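Local coordinates for peptidase M16 domain protein (Alicyclobacillus acidocaldarius subsp. acidocaldarius DSM 446, PDB 4XEA) that probably hydrolyses peptide bonds as a metallopeptidase of the M16 (insulinase) family, here with a nickel ion in its metal site, at residues G40-R44 with H160-I166. Sequence-based numbering, arbitrary orientation.
Sequences GSVDR and HPVRIDI
A type I beta turn, Gly-40 to Asp-43, meets a short 3-10 turn, 161-163, where the loop leaving strand 31-37 of the M16 peptidase domain packs against the connection between helices 144-156 and 170-175. Pro-161 sits at the centre, its ring wedged between Val-42 and Arg-44: CG lies 3.5 Å from the carbonyl O of Val-42, and on the other side it rests over the middle of the Arg-44 guanidinium, 3.8 Å above the plane. With CG anti to the backbone N (chi1 178°) and a bend at chi3 (-72°), the arginine chain folds its flat end across the proline. Ile-164 CG1 reaches the edge of the same group, 3.6 Å from Arg-44 NH2, and this nitrogen also makes a salt bridge to Asp-57. Replacing Arg-44 by an alanine would remove the guanidinium, and would probably uncover this side of the Pro-161 ring and leave Asp-57 without its arginine partner.

Beyond the proline, Val-42 CG1 lies against Val-162, 4.0 Å from its CB, while Val-42 CB approaches CE1 of the His-160 ring. That imidazole is held from two sides: ND1 accepts a nearly straight, in-plane bond of 3.0 Å from Val-162 N, and NE2 is hydrogen-bonded to Thr-312, in the C-terminal half of the chain. Asp-43 faces away and braces its own turn, OD2 accepting from Gly-40 N, while OD1 pairs with Arg-228. At the far end, near the nickel site, Ser-41 OG lies 3.6 Å from Ile-166 CG1. A water links the two loops there, 2.7 Å from Ser-41 OG and donating to the carbonyl O of Ile-164 at 2.8 Å.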
ATOM      1  N   GLY A  40       9.045 -20.638  11.337  1.00 36.00           N
ATOM      2  CA  GLY A  40       9.239 -19.201  11.526  1.00 36.66           C
ATOM      3  C   GLY A  40       9.955 -18.884  12.802  1.00 36.47           C
ATOM      4  O   GLY A  40      10.546 -19.772  13.410  1.00 36.68           O
ATOM      5  N   SER A  41       9.844 -17.625  13.233  1.00 37.62           N
ATOM      6  CA  SER A  41      10.620 -17.123  14.373  1.00 37.96           C
ATOM      7  C   SER A  41      10.300 -17.829  15.676  1.00 38.60           C
ATOM      8  O   SER A  41      11.180 -17.901  16.560  1.00 39.92           O
ATOM      9  CB  SER A  41      10.465 -15.596  14.560  1.00 39.52           C
ATOM     10  OG  SER A  41       9.126 -15.212  14.890  1.00 36.94           O
ATOM     11  N   VAL A  42       9.077 -18.347  15.818  1.00 36.14           N
ATOM     12  CA  VAL A  42       8.685 -18.934  17.086  1.00 36.52           C
ATOM     13  C   VAL A  42       9.073 -20.401  17.257  1.00 37.19           C
ATOM     14  O   VAL A  42       8.919 -20.937  18.341  1.00 37.51           O
ATOM     15  CB  VAL A  42       7.208 -18.708  17.463  1.00 36.07           C
ATOM     16  CG1 VAL A  42       6.897 -17.169  17.521  1.00 37.21           C
ATOM     17  CG2 VAL A  42       6.253 -19.506  16.571  1.00 37.13           C
ATOM     18  N   ASP A  43       9.608 -21.019  16.199  1.00 36.64           N
ATOM     19  CA  ASP A  43      10.024 -22.424  16.249  1.00 37.60           C
ATOM     20  C   ASP A  43      11.414 -22.530  16.865  1.00 39.19           C
ATOM     21  O   ASP A  43      12.376 -22.948  16.222  1.00 40.26           O
ATOM     22  CB  ASP A  43       9.982 -23.031  14.843  1.00 36.02           C
ATOM     23  CG  ASP A  43       8.585 -23.222  14.355  1.00 36.74           C
ATOM     24  OD1 ASP A  43       7.873 -24.022  15.018  1.00 36.19           O
ATOM     25  OD2 ASP A  43       8.194 -22.568  13.331  1.00 36.35           O
ATOM     26  N   ARG A  44      11.516 -22.105  18.128  1.00 39.68           N
ATOM     27  CA  ARG A  44      12.775 -22.114  18.858  1.00 39.90           C
ATOM     28  C   ARG A  44      13.218 -23.543  19.219  1.00 40.60           C
ATOM     29  O   ARG A  44      14.402 -23.844  19.219  1.00 41.66           O
ATOM     30  CB  ARG A  44      12.602 -21.303  20.150  1.00 40.54           C
ATOM     31  CG  ARG A  44      13.808 -21.249  21.048  1.00 42.62           C
ATOM     32  CD  ARG A  44      13.464 -20.625  22.410  1.00 43.99           C
ATOM     33  NE  ARG A  44      13.250 -19.191  22.306  1.00 45.06           N
ATOM     34  CZ  ARG A  44      12.627 -18.447  23.224  1.00 45.59           C
ATOM     35  NH1 ARG A  44      12.068 -19.011  24.305  1.00 44.58           N
ATOM     36  NH2 ARG A  44      12.520 -17.131  23.030  1.00 47.24           N
ATOM     37  N   HIS A 160       6.601 -17.562  25.942  1.00 37.80           N
ATOM     38  CA  HIS A 160       6.416 -17.883  24.538  1.00 37.12           C
ATOM     39  C   HIS A 160       7.426 -17.093  23.651  1.00 37.26           C
ATOM     40  O   HIS A 160       7.638 -15.902  23.890  1.00 36.99           O
ATOM     41  CB  HIS A 160       4.983 -17.584  24.098  1.00 35.56           C
ATOM     42  CG  HIS A 160       4.605 -18.225  22.795  1.00 36.25           C
ATOM     43  ND1 HIS A 160       5.142 -17.832  21.587  1.00 36.02           N
ATOM     44  CD2 HIS A 160       3.793 -19.280  22.525  1.00 36.02           C
ATOM     45  CE1 HIS A 160       4.655 -18.594  20.624  1.00 36.91           C
ATOM     46  NE2 HIS A 160       3.837 -19.482  21.162  1.00 36.68           N
ATOM     47  N   PRO A 161       8.071 -17.756  22.662  1.00 37.30           N
ATOM     48  CA  PRO A 161       9.024 -17.057  21.801  1.00 38.90           C
ATOM     49  C   PRO A 161       8.520 -15.835  21.041  1.00 38.37           C
ATOM     50  O   PRO A 161       9.353 -15.008  20.628  1.00 39.17           O
ATOM     51  CB  PRO A 161       9.426 -18.137  20.780  1.00 39.09           C
ATOM     52  CG  PRO A 161       9.285 -19.414  21.521  1.00 39.05           C
ATOM     53  CD  PRO A 161       8.067 -19.204  22.372  1.00 38.78           C
ATOM     54  N   VAL A 162       7.202 -15.704  20.875  1.00 37.58           N
ATOM     55  CA  VAL A 162       6.609 -14.561  20.195  1.00 37.96           C
ATOM     56  C   VAL A 162       7.033 -13.235  20.880  1.00 39.20           C
ATOM     57  O   VAL A 162       6.933 -12.156  20.301  1.00 40.51           O
ATOM     58  CB  VAL A 162       5.079 -14.691  20.079  1.00 37.43           C
ATOM     59  CG1 VAL A 162       4.400 -14.496  21.464  1.00 37.01           C
ATOM     60  CG2 VAL A 162       4.503 -13.674  19.019  1.00 40.50           C
ATOM     61  N   ARG A 163       7.520 -13.322  22.101  1.00 38.11           N
ATOM     62  CA  ARG A 163       7.946 -12.131  22.828  1.00 40.92           C
ATOM     63  C   ARG A 163       9.294 -11.570  22.389  1.00 42.46           C
ATOM     64  O   ARG A 163       9.660 -10.466  22.793  1.00 43.82           O
ATOM     65  CB  ARG A 163       7.939 -12.387  24.327  1.00 40.86           C
ATOM     66  CG  ARG A 163       9.010 -13.257  24.872  1.00 40.33           C
ATOM     67  CD  ARG A 163       8.718 -13.627  26.331  1.00 44.11           C
ATOM     68  NE  ARG A 163       8.549 -12.416  27.182  1.00 45.92           N
ATOM     69  CZ  ARG A 163       9.531 -11.619  27.630  1.00 51.17           C
ATOM     70  NH1 ARG A 163      10.818 -11.840  27.348  1.00 52.03           N
ATOM     71  NH2 ARG A 163       9.218 -10.553  28.341  1.00 51.44           N
ATOM     72  N   ILE A 164      10.026 -12.349  21.590  1.00 42.51           N
ATOM     73  CA  ILE A 164      11.267 -11.931  20.951  1.00 44.31           C
ATOM     74  C   ILE A 164      10.992 -11.536  19.506  1.00 44.66           C
ATOM     75  O   ILE A 164      10.264 -12.227  18.787  1.00 43.17           O
ATOM     76  CB  ILE A 164      12.289 -13.069  20.978  1.00 44.74           C
ATOM     77  CG1 ILE A 164      12.432 -13.559  22.425  1.00 46.92           C
ATOM     78  CG2 ILE A 164      13.678 -12.593  20.474  1.00 45.97           C
ATOM     79  CD1 ILE A 164      12.980 -12.510  23.378  1.00 50.46           C
ATOM     80  N   ASP A 165      11.594 -10.442  19.055  1.00 46.53           N
ATOM     81  CA  ASP A 165      11.339  -9.986  17.694  1.00 47.77           C
ATOM     82  C   ASP A 165      11.886 -10.999  16.659  1.00 46.81           C
ATOM     83  O   ASP A 165      12.758 -11.801  16.942  1.00 46.74           O
ATOM     84  CB  ASP A 165      11.898  -8.575  17.444  1.00 51.72           C
ATOM     85  CG  ASP A 165      11.174  -7.853  16.267  1.00 56.40           C
ATOM     86  OD1 ASP A 165      10.168  -8.393  15.664  1.00 58.62           O
ATOM     87  OD2 ASP A 165      11.626  -6.768  15.942  1.00 60.33           O
ATOM     88  N   ILE A 166      11.342 -10.929  15.466  1.00 47.72           N
ATOM     89  CA  ILE A 166      11.594 -11.898  14.408  1.00 48.24           C
ATOM     90  C   ILE A 166      13.067 -12.149  14.102  1.00 51.44           C
ATOM     91  O   ILE A 166      13.453 -13.303  13.887  1.00 51.24           O
ATOM     92  CB  ILE A 166      10.744 -11.565  13.154  1.00 50.40           C
ATOM     93  CG1 ILE A 166       9.241 -11.858  13.477  1.00 49.43           C
ATOM     94  CG2 ILE A 166      11.226 -12.356  11.916  1.00 51.21           C
ATOM     95  CD1 ILE A 166       8.285 -11.104  12.575  1.00 54.40           C
TER
HETATM   96  O   HOH W   1       9.604 -14.622  17.472  1.00 52.79           O